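PDB 1FMJ: retinol dehydratase from Spodoptera frugiperda, which converts retinol to anhydroretinol by removing water, probably by way of sulfonate transfer, on a sulfotransferase fold that binds adenosine 3',5'-diphosphate. Local coordinates for residues L82-E87 with L101-L106; G75-Q80 with E285-N290; L90-A95 with C279-F284. All blocks are in the same frame, centred on the assembly; numbering follows the deposited sequence.

Interaction 1 (L82-E87 with L101-L106); sequences LVWLIE and LRYIYL. With RTL (retinol), chain H.
Helix 76-87 and the end of helix 99-102 come closest at Trp-84 and Arg-102, whose CA atoms are 8.0 Å apart. The aliphatic part of Arg-102 lies over one face of the indole. Its CD sits 3.6 Å from the centroid of the Trp-84 six-membered ring, a CH-pi contact. Nearer the backbone, Arg-102 CB is 3.6 Å from Trp-84 NE1. The arginine chain bends at chi3 (-76°), which brings its NH1 to 3.8 Å from Trp-84 CE3. The guanidinium plane stands at 87° to the indole and meets the ring with its edge. Any cation-pi attraction is weak at this range. The charge is paired instead with Glu-81, through NH1. A water lies in the indole plane, 3.0 Å from Trp-84 NE1; it accepts a hydrogen bond from that N-H and donates one to Arg-102 O. This bridge ties the tryptophan edge to the last residue of helix 99-102.

The fold is the P-loop-like sulfotransferase fold. Helix 76-87 follows the phosphate-binding loop, and strand 104-105 is an outermost strand of the parallel sheet. Tyr-103 is where the chain leaves the helix toward that strand. Its hydroxyl crosses to the other helix, with OH 3.5 Å from Val-83 CB, and is hydrogen-bonded to Gln-80 O. The Tyr-103 and Trp-84 rings meet obliquely, their planes 49° apart, with Tyr-103 CE1 4.0 Å from Trp-84 CD1. Phe-160, on the neighbouring strand, meets both rings. Further along, Tyr-105 OH lies 3.2 Å from retinol C15, in the retinol pocket.

Interaction 2 (G75-Q80 with E285-N290); sequences GTTMTQ and EKFKNN. With A3P (adenosine-3'-5'-diphosphate), chain G.
Phe-287 points its ring edge at the methyl group of Thr-77, with CE2 3.8 Å from Thr-77 CG2. The same ring reaches the helix backbone, its CZ lying 4.1 Å from Met-78 CA. CG of Phe-287 is anti to its backbone N (chi1 -155°), and this sends the ring out from helix 284-288 to the bound nucleotide. There Phe-287 CD2 is 3.2 Å from N7 of the adenine. Met-78 lies over the base, with its CG 3.4 Å from adenine C5. The chain bends at chi3 and carries CE on to 3.6 Å from adenine N1. Tyr-248 and Tyr-251 touch Met-78 from helix 248-253.

Thr-77 uses both of its branches. While the methyl faces Phe-287, OG1 donates to phosphate O4P at 2.6 Å. The backbone N of Thr-77 donates to the same oxygen in a nearly straight bond (167°). Thr-76 grips O5P twice, with its backbone N and with OG1, the latter at 2.7 Å. Gly-75 N adds a third donor to O5P and also reaches O5'. Gly-75 is the N-cap of helix 76-87. Its positive phi (112°) would press a CB against the carbonyl of the residue before. Its O accepts from Thr-79 OG1.

This is the 5'-phosphate-binding loop of sulfotransferases, related to the P-loop. Backbone N-H groups and hydroxyls at a helix start are all turned to one phosphate, so the helix start is likely to favour its negative charge.

Interaction 3 (L90-A95 with C279-F284); sequences LNFEAA and CEHLNF. With HG (mercury (II) ion), chain D; A3P (adenosine-3'-5'-diphosphate), chain G.
Phe-92 and His-281 form an edge-to-face aromatic pair. The edge of Phe-92 points at the face of His-281, with ring centroids 5.2 Å apart and planes at 81°. Phe-92 CE2 is 3.8 Å from His-281 CG, and CD2 lies above the imidazole toward its rim. Leu-85 touches both side chains.

Among the hydrogen bonds, His-281 NE2 pairs with Glu-81 OE1, while the buried ND1 has no partner. With an alanine in place of His-281, the Phe-92 edge would probably lose the ring face it rests on, and Glu-81 OE1 its mate. Asn-91 OD1 accepts from Ala-94 N at 2.7 Å, an Asx motif that shapes the loop. On the far side of His-281, Leu-282 O accepts from adenine N6 at 2.8 Å.

One metal bond is present. Cys-279 SG binds a mercury ion of this derivative at 2.5 Å.

Asn-283, at the N-cap of helix 284-288, caps it through weak bonds at OD1, and Phe-284 then turns its ring edge to the nucleotide. Leu-282 and Phe-284 thus belong to the adenosine 3',5'-diphosphate pocket of the sulfotransferase fold, where a backbone carbonyl reads the adenine amino group.

From the N terminus, 75-80 starts helix 76-87, and 82-87 ends it. The chain then runs through the loop 90-95 to 101-106, where interaction 1 closes a short loop and joins the helix to the turn that leads from helix 99-102 into an outermost strand of the parallel sheet. Much later, 279-284 returns to 90-95 in interaction 3, tying the loop after helix 76-87 to the end of helix 272-281. Interactions 1 and 3 therefore cross. The next segment, 285-290, reaches back to 75-80 in interaction 2, the widest closure, which encloses the other two. Interactions 1 and 2 share helix 76-87. Leu-82 and Leu-282 pack between interactions 1 and 3. Interactions 2 and 3 share the nucleotide.

Interaction 1 (L82-E87 with L101-L106)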
loop_
_atom_site.group_PDB
_atom_site.type_symbol
_atom_site.label_atom_id
_atom_site.label_comp_id
_atom_site.label_asym_id
_atom_site.label_seq_id
_atom_site.Cartn_x
_atom_site.Cartn_y
_atom_site.Cartn_z
ATOM N N LEU A 82 -9.254 3.725 -11.086
ATOM C CA LEU A 82 -9.079 3.896 -12.522
ATOM C C LEU A 82 -9.106 2.536 -13.209
ATOM O O LEU A 82 -9.863 2.318 -14.157
ATOM C CB LEU A 82 -7.742 4.579 -12.824
ATOM C CG LEU A 82 -7.589 6.035 -12.397
ATOM C CD1 LEU A 82 -6.157 6.507 -12.675
ATOM C CD2 LEU A 82 -8.595 6.887 -13.144
ATOM N N VAL A 83 -8.268 1.626 -12.714
ATOM C CA VAL A 83 -8.160 0.280 -13.262
ATOM C C VAL A 83 -9.478 -0.493 -13.233
ATOM O O VAL A 83 -9.783 -1.236 -14.161
ATOM C CB VAL A 83 -7.084 -0.540 -12.493
ATOM C CG1 VAL A 83 -7.151 -2.011 -12.885
ATOM C CG2 VAL A 83 -5.696 0.011 -12.786
ATOM N N TRP A 84 -10.265 -0.330 -12.176
ATOM C CA TRP A 84 -11.516 -1.065 -12.094
ATOM C C TRP A 84 -12.527 -0.532 -13.086
ATOM O O TRP A 84 -13.186 -1.298 -13.776
ATOM C CB TRP A 84 -12.115 -0.996 -10.688
ATOM C CG TRP A 84 -13.077 -2.121 -10.402
ATOM C CD1 TRP A 84 -12.768 -3.363 -9.917
ATOM C CD2 TRP A 84 -14.494 -2.114 -10.611
ATOM N NE1 TRP A 84 -13.906 -4.127 -9.811
ATOM C CE2 TRP A 84 -14.980 -3.386 -10.226
ATOM C CE3 TRP A 84 -15.403 -1.157 -11.084
ATOM C CZ2 TRP A 84 -16.338 -3.727 -10.297
ATOM C CZ3 TRP A 84 -16.757 -1.498 -11.156
ATOM C CH2 TRP A 84 -17.207 -2.772 -10.763
ATOM N N LEU A 85 -12.657 0.783 -13.152
ATOM C CA LEU A 85 -13.614 1.387 -14.070
ATOM C C LEU A 85 -13.273 1.080 -15.520
ATOM O O LEU A 85 -14.160 0.780 -16.320
ATOM C CB LEU A 85 -13.674 2.903 -13.853
ATOM C CG LEU A 85 -14.432 3.304 -12.583
ATOM C CD1 LEU A 85 -14.230 4.781 -12.260
ATOM C CD2 LEU A 85 -15.911 2.980 -12.781
ATOM N N ILE A 86 -11.984 1.142 -15.847
ATOM C CA ILE A 86 -11.525 0.878 -17.204
ATOM C C ILE A 86 -11.746 -0.575 -17.623
ATOM O O ILE A 86 -12.096 -0.845 -18.768
ATOM C CB ILE A 86 -10.035 1.243 -17.355
ATOM C CG1 ILE A 86 -9.859 2.746 -17.109
ATOM C CG2 ILE A 86 -9.536 0.850 -18.748
ATOM C CD1 ILE A 86 -8.433 3.251 -17.238
ATOM N N GLU A 87 -11.539 -1.505 -16.695
ATOM C CA GLU A 87 -11.743 -2.919 -16.985
ATOM C C GLU A 87 -13.234 -3.239 -16.990
ATOM O O GLU A 87 -13.646 -4.255 -17.537
ATOM C CB GLU A 87 -11.044 -3.800 -15.937
ATOM C CG GLU A 87 -9.528 -3.680 -15.888
ATOM C CD GLU A 87 -8.850 -4.267 -17.112
ATOM O OE1 GLU A 87 -9.348 -4.040 -18.232
ATOM O OE2 GLU A 87 -7.809 -4.940 -16.960
ATOM N N LEU A 101 -14.269 -4.457 -1.437
ATOM C CA LEU A 101 -15.009 -5.617 -1.924
ATOM C C LEU A 101 -14.668 -5.880 -3.393
ATOM O O LEU A 101 -14.880 -6.977 -3.902
ATOM C CB LEU A 101 -16.525 -5.396 -1.779
ATOM C CG LEU A 101 -17.230 -5.819 -0.474
ATOM C CD1 LEU A 101 -16.421 -5.401 0.738
ATOM C CD2 LEU A 101 -18.622 -5.199 -0.420
ATOM N N ARG A 102 -14.141 -4.873 -4.078
ATOM C CA ARG A 102 -13.802 -5.034 -5.483
ATOM C C ARG A 102 -12.378 -5.560 -5.670
ATOM O O ARG A 102 -12.041 -6.115 -6.718
ATOM C CB ARG A 102 -14.002 -3.704 -6.217
ATOM C CG ARG A 102 -15.481 -3.358 -6.459
ATOM C CD ARG A 102 -15.654 -2.000 -7.148
ATOM N NE ARG A 102 -15.451 -0.901 -6.212
ATOM C CZ ARG A 102 -14.962 0.289 -6.537
ATOM N NH1 ARG A 102 -14.606 0.551 -7.793
ATOM N NH2 ARG A 102 -14.834 1.223 -5.602
ATOM N N TYR A 103 -11.560 -5.396 -4.635
ATOM C CA TYR A 103 -10.173 -5.843 -4.652
ATOM C C TYR A 103 -9.859 -6.716 -3.443
ATOM O O TYR A 103 -10.413 -6.521 -2.364
ATOM C CB TYR A 103 -9.213 -4.646 -4.605
ATOM C CG TYR A 103 -8.965 -3.954 -5.925
ATOM C CD1 TYR A 103 -9.885 -3.058 -6.456
ATOM C CD2 TYR A 103 -7.784 -4.178 -6.625
ATOM C CE1 TYR A 103 -9.632 -2.398 -7.653
ATOM C CE2 TYR A 103 -7.520 -3.525 -7.823
ATOM C CZ TYR A 103 -8.449 -2.639 -8.327
ATOM O OH TYR A 103 -8.169 -1.992 -9.499
ATOM N N ILE A 104 -8.972 -7.683 -3.630
ATOM C CA ILE A 104 -8.542 -8.515 -2.524
ATOM C C ILE A 104 -7.212 -7.899 -2.137
ATOM O O ILE A 104 -6.349 -7.672 -2.987
ATOM C CB ILE A 104 -8.302 -9.976 -2.926
ATOM C CG1 ILE A 104 -9.639 -10.660 -3.215
ATOM C CG2 ILE A 104 -7.541 -10.708 -1.799
ATOM C CD1 ILE A 104 -9.503 -12.090 -3.665
ATOM N N TYR A 105 -7.072 -7.595 -0.859
ATOM C CA TYR A 105 -5.858 -7.006 -0.341
ATOM C C TYR A 105 -4.999 -8.203 0.037
ATOM O O TYR A 105 -5.168 -8.780 1.100
ATOM C CB TYR A 105 -6.203 -6.152 0.880
ATOM C CG TYR A 105 -5.073 -5.317 1.425
ATOM C CD1 TYR A 105 -5.297 -4.438 2.478
ATOM C CD2 TYR A 105 -3.781 -5.420 0.914
ATOM C CE1 TYR A 105 -4.269 -3.679 3.020
ATOM C CE2 TYR A 105 -2.742 -4.669 1.446
ATOM C CZ TYR A 105 -2.996 -3.799 2.504
ATOM O OH TYR A 105 -1.980 -3.053 3.053
ATOM N N LEU A 106 -4.091 -8.576 -0.862
ATOM C CA LEU A 106 -3.217 -9.726 -0.669
ATOM C C LEU A 106 -2.469 -9.772 0.664
ATOM O O LEU A 106 -2.506 -10.791 1.369
ATOM C CB LEU A 106 -2.221 -9.805 -1.833
ATOM C CG LEU A 106 -1.346 -11.064 -1.907
ATOM C CD1 LEU A 106 -2.224 -12.306 -1.852
ATOM C CD2 LEU A 106 -0.525 -11.041 -3.191
HETATM C C1 RTL H . -6.260 -2.517 13.284
HETATM C C2 RTL H . -5.763 -3.288 14.549
HETATM C C3 RTL H . -6.103 -4.773 14.513
HETATM C C4 RTL H . -6.871 -5.661 13.537
HETATM C C5 RTL H . -7.287 -4.741 12.387
HETATM C C6 RTL H . -7.047 -3.368 12.217
HETATM C C7 RTL H . -7.509 -2.607 11.026
HETATM C C8 RTL H . -6.847 -2.574 9.833
HETATM C C9 RTL H . -7.294 -1.824 8.651
HETATM C C10 RTL H . -6.508 -1.892 7.515
HETATM C C11 RTL H . -6.687 -1.260 6.190
HETATM C C12 RTL H . -5.529 -0.656 5.757
HETATM C C13 RTL H . -5.116 0.105 4.560
HETATM C C14 RTL H . -3.947 0.696 4.170
HETATM C C15 RTL H . -3.014 -0.065 3.322
HETATM O O1 RTL H . -3.280 0.093 1.993
HETATM C C16 RTL H . -4.918 -1.954 12.774
HETATM C C17 RTL H . -7.066 -1.360 13.896
HETATM C C18 RTL H . -8.095 -5.548 11.360
HETATM C C19 RTL H . -8.595 -1.001 8.713
HETATM C C20 RTL H . -6.348 0.182 3.644
HETATM O O HOH W 1 -14.191 -6.811 -8.459
#

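Interaction 2 (G75-Q80 with E285-N290)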
loop_
_atom_site.group_PDB
_atom_site.type_symbol
_atom_site.label_atom_id
_atom_site.label_comp_id
_atom_site.label_asym_id
_atom_site.label_seq_id
_atom_site.Cartn_x
_atom_site.Cartn_y
_atom_site.Cartn_z
ATOM N N GLY A 75 -0.239 6.096 -4.035
ATOM C CA GLY A 75 -1.262 6.299 -5.055
ATOM C C GLY A 75 -2.026 5.052 -5.474
ATOM O O GLY A 75 -2.609 4.998 -6.556
ATOM N N THR A 76 -2.046 4.045 -4.608
ATOM C CA THR A 76 -2.732 2.790 -4.914
ATOM C C THR A 76 -4.251 2.925 -5.088
ATOM O O THR A 76 -4.824 2.372 -6.029
ATOM C CB THR A 76 -2.470 1.745 -3.811
ATOM O OG1 THR A 76 -1.103 1.823 -3.401
ATOM C CG2 THR A 76 -2.751 0.337 -4.317
ATOM N N THR A 77 -4.902 3.656 -4.187
ATOM C CA THR A 77 -6.359 3.802 -4.248
ATOM C C THR A 77 -6.845 4.396 -5.562
ATOM O O THR A 77 -7.778 3.874 -6.169
ATOM C CB THR A 77 -6.887 4.657 -3.085
ATOM O OG1 THR A 77 -6.261 4.239 -1.867
ATOM C CG2 THR A 77 -8.397 4.478 -2.945
ATOM N N MET A 78 -6.215 5.488 -5.996
ATOM C CA MET A 78 -6.564 6.147 -7.252
ATOM C C MET A 78 -6.477 5.142 -8.377
ATOM O O MET A 78 -7.412 4.966 -9.159
ATOM C CB MET A 78 -5.571 7.256 -7.583
ATOM C CG MET A 78 -5.449 8.332 -6.555
ATOM S SD MET A 78 -4.097 9.390 -6.991
ATOM C CE MET A 78 -4.803 10.251 -8.408
ATOM N N THR A 79 -5.314 4.505 -8.459
ATOM C CA THR A 79 -5.034 3.516 -9.487
ATOM C C THR A 79 -6.064 2.396 -9.466
ATOM O O THR A 79 -6.543 1.967 -10.515
ATOM C CB THR A 79 -3.633 2.908 -9.292
ATOM O OG1 THR A 79 -2.665 3.959 -9.223
ATOM C CG2 THR A 79 -3.281 1.981 -10.457
ATOM N N GLN A 80 -6.408 1.916 -8.274
ATOM C CA GLN A 80 -7.397 0.843 -8.172
ATOM C C GLN A 80 -8.718 1.254 -8.805
ATOM O O GLN A 80 -9.350 0.468 -9.499
ATOM C CB GLN A 80 -7.655 0.472 -6.716
ATOM C CG GLN A 80 -6.559 -0.352 -6.094
ATOM C CD GLN A 80 -6.830 -0.651 -4.649
ATOM O OE1 GLN A 80 -7.748 -1.398 -4.323
ATOM N NE2 GLN A 80 -6.034 -0.063 -3.767
ATOM N N GLU A 285 -11.351 16.328 -4.044
ATOM C CA GLU A 285 -12.466 16.551 -3.136
ATOM C C GLU A 285 -13.588 15.552 -3.359
ATOM O O GLU A 285 -14.135 15.022 -2.396
ATOM C CB GLU A 285 -12.979 17.991 -3.251
ATOM C CG GLU A 285 -12.011 18.996 -2.647
ATOM C CD GLU A 285 -11.833 18.797 -1.148
ATOM O OE1 GLU A 285 -10.698 18.979 -0.642
ATOM O OE2 GLU A 285 -12.835 18.467 -0.473
ATOM N N LYS A 286 -13.925 15.276 -4.615
ATOM C CA LYS A 286 -14.981 14.307 -4.893
ATOM C C LYS A 286 -14.528 12.941 -4.377
ATOM O O LYS A 286 -15.214 12.296 -3.586
ATOM C CB LYS A 286 -15.267 14.216 -6.395
ATOM C CG LYS A 286 -16.468 13.328 -6.722
ATOM C CD LYS A 286 -16.696 13.155 -8.225
ATOM C CE LYS A 286 -17.929 12.276 -8.486
ATOM N NZ LYS A 286 -18.082 11.845 -9.913
ATOM N N PHE A 287 -13.352 12.513 -4.822
ATOM C CA PHE A 287 -12.805 11.225 -4.410
ATOM C C PHE A 287 -12.755 11.121 -2.880
ATOM O O PHE A 287 -13.157 10.114 -2.292
ATOM C CB PHE A 287 -11.400 11.057 -4.994
ATOM C CG PHE A 287 -10.972 9.625 -5.155
ATOM C CD1 PHE A 287 -11.568 8.811 -6.111
ATOM C CD2 PHE A 287 -9.965 9.094 -4.361
ATOM C CE1 PHE A 287 -11.167 7.489 -6.270
ATOM C CE2 PHE A 287 -9.560 7.776 -4.514
ATOM C CZ PHE A 287 -10.159 6.972 -5.466
ATOM N N LYS A 288 -12.284 12.186 -2.242
ATOM C CA LYS A 288 -12.161 12.216 -0.791
ATOM C C LYS A 288 -13.460 11.937 -0.040
ATOM O O LYS A 288 -13.447 11.253 0.976
ATOM C CB LYS A 288 -11.587 13.561 -0.342
ATOM C CG LYS A 288 -11.354 13.657 1.161
ATOM C CD LYS A 288 -10.482 14.850 1.493
ATOM C CE LYS A 288 -10.144 14.905 2.971
ATOM N NZ LYS A 288 -9.115 15.957 3.235
ATOM N N ASN A 289 -14.576 12.469 -0.526
ATOM C CA ASN A 289 -15.866 12.250 0.132
ATOM C C ASN A 289 -16.656 11.133 -0.536
ATOM O O ASN A 289 -17.878 11.058 -0.408
ATOM C CB ASN A 289 -16.690 13.544 0.136
ATOM C CG ASN A 289 -16.124 14.589 1.078
ATOM O OD1 ASN A 289 -16.242 14.475 2.300
ATOM N ND2 ASN A 289 -15.491 15.608 0.514
ATOM N N ASN A 290 -15.941 10.270 -1.252
ATOM C CA ASN A 290 -16.541 9.136 -1.931
ATOM C C ASN A 290 -16.443 7.970 -0.952
ATOM O O ASN A 290 -15.399 7.326 -0.838
ATOM C CB ASN A 290 -15.767 8.813 -3.218
ATOM C CG ASN A 290 -16.476 7.794 -4.095
ATOM O OD1 ASN A 290 -17.128 6.880 -3.604
ATOM N ND2 ASN A 290 -16.332 7.943 -5.402
HETATM P P1 A3P G . -1.437 12.075 1.073
HETATM O O1P A3P G . -1.312 11.467 2.409
HETATM O O2P A3P G . -2.626 12.949 0.984
HETATM O O3P A3P G . -0.228 12.844 0.742
HETATM P P2 A3P G . -2.422 4.915 -1.229
HETATM O O4P A3P G . -3.736 4.798 -1.881
HETATM O O5P A3P G . -1.407 4.120 -1.952
HETATM O O6P A3P G . -2.525 4.482 0.195
HETATM O "O5'" A3P G . -1.969 6.428 -1.261
HETATM C "C5'" A3P G . -2.724 7.448 -0.627
HETATM C "C4'" A3P G . -2.228 8.836 -1.041
HETATM O "O4'" A3P G . -2.900 9.197 -2.282
HETATM C "C3'" A3P G . -2.619 9.922 -0.038
HETATM O "O3'" A3P G . -1.572 10.920 -0.011
HETATM C "C2'" A3P G . -3.964 10.358 -0.582
HETATM O "O2'" A3P G . -4.547 11.547 -0.058
HETATM C "C1'" A3P G . -3.656 10.394 -2.071
HETATM N N9 A3P G . -4.866 10.385 -2.902
HETATM C C8 A3P G . -5.982 9.565 -2.826
HETATM N N7 A3P G . -6.904 9.805 -3.719
HETATM C C5 A3P G . -6.377 10.860 -4.452
HETATM C C6 A3P G . -6.857 11.617 -5.577
HETATM N N6 A3P G . -8.036 11.387 -6.164
HETATM N N1 A3P G . -6.050 12.635 -6.079
HETATM C C2 A3P G . -4.831 12.902 -5.507
HETATM N N3 A3P G . -4.270 12.256 -4.438
HETATM C C4 A3P G . -5.102 11.241 -3.957
#

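Interaction 3 (L90-A95 with C279-F284)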
loop_
_atom_site.group_PDB
_atom_site.type_symbol
_atom_site.label_atom_id
_atom_site.label_comp_id
_atom_site.label_asym_id
_atom_site.label_seq_id
_atom_site.Cartn_x
_atom_site.Cartn_y
_atom_site.Cartn_z
ATOM N N LEU A 90 -16.362 1.542 -17.693
ATOM C CA LEU A 90 -16.720 2.778 -17.012
ATOM C C LEU A 90 -18.112 2.728 -16.397
ATOM O O LEU A 90 -18.904 3.659 -16.546
ATOM C CB LEU A 90 -16.619 3.970 -17.968
ATOM C CG LEU A 90 -15.204 4.333 -18.417
ATOM C CD1 LEU A 90 -14.818 3.471 -19.609
ATOM C CD2 LEU A 90 -15.143 5.802 -18.789
ATOM N N ASN A 91 -18.407 1.628 -15.711
ATOM C CA ASN A 91 -19.690 1.459 -15.045
ATOM C C ASN A 91 -19.537 2.080 -13.660
ATOM O O ASN A 91 -19.255 1.382 -12.680
ATOM C CB ASN A 91 -20.031 -0.026 -14.915
ATOM C CG ASN A 91 -21.426 -0.262 -14.364
ATOM O OD1 ASN A 91 -21.877 0.432 -13.458
ATOM N ND2 ASN A 91 -22.108 -1.262 -14.900
ATOM N N PHE A 92 -19.703 3.397 -13.581
ATOM C CA PHE A 92 -19.559 4.094 -12.311
ATOM C C PHE A 92 -20.581 3.610 -11.296
ATOM O O PHE A 92 -20.280 3.493 -10.109
ATOM C CB PHE A 92 -19.703 5.606 -12.502
ATOM C CG PHE A 92 -18.667 6.202 -13.404
ATOM C CD1 PHE A 92 -18.710 5.980 -14.775
ATOM C CD2 PHE A 92 -17.635 6.975 -12.880
ATOM C CE1 PHE A 92 -17.741 6.519 -15.614
ATOM C CE2 PHE A 92 -16.660 7.520 -13.708
ATOM C CZ PHE A 92 -16.714 7.292 -15.080
ATOM N N GLU A 93 -21.789 3.325 -11.767
ATOM C CA GLU A 93 -22.849 2.861 -10.886
ATOM C C GLU A 93 -22.385 1.642 -10.098
ATOM O O GLU A 93 -22.571 1.570 -8.883
ATOM C CB GLU A 93 -24.095 2.519 -11.705
ATOM C CG GLU A 93 -25.352 2.416 -10.877
ATOM C CD GLU A 93 -25.567 3.643 -10.011
ATOM O OE1 GLU A 93 -25.495 4.771 -10.545
ATOM O OE2 GLU A 93 -25.809 3.478 -8.797
ATOM N N ALA A 94 -21.774 0.689 -10.795
ATOM C CA ALA A 94 -21.277 -0.528 -10.163
ATOM C C ALA A 94 -20.062 -0.230 -9.279
ATOM O O ALA A 94 -19.819 -0.928 -8.294
ATOM C CB ALA A 94 -20.913 -1.549 -11.224
ATOM N N ALA A 95 -19.306 0.807 -9.633
ATOM C CA ALA A 95 -18.124 1.194 -8.864
ATOM C C ALA A 95 -18.492 1.785 -7.496
ATOM O O ALA A 95 -17.616 2.181 -6.718
ATOM C CB ALA A 95 -17.296 2.193 -9.653
ATOM N N CYS A 279 -11.198 11.464 -15.240
ATOM C CA CYS A 279 -10.391 12.464 -14.566
ATOM C C CYS A 279 -11.221 13.225 -13.540
ATOM O O CYS A 279 -10.798 13.391 -12.401
ATOM C CB CYS A 279 -9.792 13.441 -15.579
ATOM S SG CYS A 279 -8.410 14.399 -14.900
ATOM N N GLU A 280 -12.408 13.677 -13.928
ATOM C CA GLU A 280 -13.239 14.415 -12.991
ATOM C C GLU A 280 -13.676 13.519 -11.838
ATOM O O GLU A 280 -13.846 13.985 -10.708
ATOM C CB GLU A 280 -14.449 15.035 -13.706
ATOM C CG GLU A 280 -15.280 14.086 -14.556
ATOM C CD GLU A 280 -16.223 14.831 -15.497
ATOM O OE1 GLU A 280 -17.041 15.640 -15.007
ATOM O OE2 GLU A 280 -16.142 14.612 -16.724
ATOM N N HIS A 281 -13.827 12.227 -12.116
ATOM C CA HIS A 281 -14.225 11.272 -11.085
ATOM C C HIS A 281 -13.147 11.146 -10.018
ATOM O O HIS A 281 -13.436 10.810 -8.874
ATOM C CB HIS A 281 -14.484 9.896 -11.702
ATOM C CG HIS A 281 -14.844 8.840 -10.701
ATOM N ND1 HIS A 281 -16.039 8.838 -10.015
ATOM C CD2 HIS A 281 -14.154 7.763 -10.256
ATOM C CE1 HIS A 281 -16.070 7.806 -9.191
ATOM N NE2 HIS A 281 -14.939 7.137 -9.318
ATOM N N LEU A 282 -11.899 11.410 -10.392
ATOM C CA LEU A 282 -10.808 11.296 -9.440
ATOM C C LEU A 282 -10.424 12.624 -8.822
ATOM O O LEU A 282 -9.362 12.734 -8.212
ATOM C CB LEU A 282 -9.566 10.688 -10.096
ATOM C CG LEU A 282 -9.577 9.260 -10.642
ATOM C CD1 LEU A 282 -8.151 8.728 -10.539
ATOM C CD2 LEU A 282 -10.517 8.360 -9.862
ATOM N N ASN A 283 -11.265 13.642 -8.997
ATOM C CA ASN A 283 -10.979 14.948 -8.412
ATOM C C ASN A 283 -10.796 14.703 -6.919
ATOM O O ASN A 283 -11.603 14.010 -6.307
ATOM C CB ASN A 283 -12.150 15.899 -8.657
ATOM C CG ASN A 283 -11.972 17.229 -7.955
ATOM O OD1 ASN A 283 -12.178 17.342 -6.744
ATOM N ND2 ASN A 283 -11.578 18.243 -8.714
ATOM N N PHE A 284 -9.756 15.278 -6.325
ATOM C CA PHE A 284 -9.492 15.026 -4.914
ATOM C C PHE A 284 -10.648 15.205 -3.955
ATOM O O PHE A 284 -10.893 14.333 -3.122
ATOM C CB PHE A 284 -8.320 15.856 -4.393
ATOM C CG PHE A 284 -7.895 15.462 -3.005
ATOM C CD1 PHE A 284 -7.278 14.231 -2.780
ATOM C CD2 PHE A 284 -8.144 16.296 -1.919
ATOM C CE1 PHE A 284 -6.916 13.838 -1.495
ATOM C CE2 PHE A 284 -7.786 15.911 -0.630
ATOM C CZ PHE A 284 -7.171 14.677 -0.419
HETATM HG HG HG D . -10.159 16.207 -14.792
HETATM P P1 A3P G . -1.437 12.075 1.073
HETATM O O1P A3P G . -1.312 11.467 2.409
HETATM O O2P A3P G . -2.626 12.949 0.984
HETATM O O3P A3P G . -0.228 12.844 0.742
HETATM P P2 A3P G . -2.422 4.915 -1.229
HETATM O O4P A3P G . -3.736 4.798 -1.881
HETATM O O5P A3P G . -1.407 4.120 -1.952
HETATM O O6P A3P G . -2.525 4.482 0.195
HETATM O "O5'" A3P G . -1.969 6.428 -1.261
HETATM C "C5'" A3P G . -2.724 7.448 -0.627
HETATM C "C4'" A3P G . -2.228 8.836 -1.041
HETATM O "O4'" A3P G . -2.900 9.197 -2.282
HETATM C "C3'" A3P G . -2.619 9.922 -0.038
HETATM O "O3'" A3P G . -1.572 10.920 -0.011
HETATM C "C2'" A3P G . -3.964 10.358 -0.582
HETATM O "O2'" A3P G . -4.547 11.547 -0.058
HETATM C "C1'" A3P G . -3.656 10.394 -2.071
HETATM N N9 A3P G . -4.866 10.385 -2.902
HETATM C C8 A3P G . -5.982 9.565 -2.826
HETATM N N7 A3P G . -6.904 9.805 -3.719
HETATM C C5 A3P G . -6.377 10.860 -4.452
HETATM C C6 A3P G . -6.857 11.617 -5.577
HETATM N N6 A3P G . -8.036 11.387 -6.164
HETATM N N1 A3P G . -6.050 12.635 -6.079
HETATM C C2 A3P G . -4.831 12.902 -5.507
HETATM N N3 A3P G . -4.270 12.256 -4.438
HETATM C C4 A3P G . -5.102 11.241 -3.957
#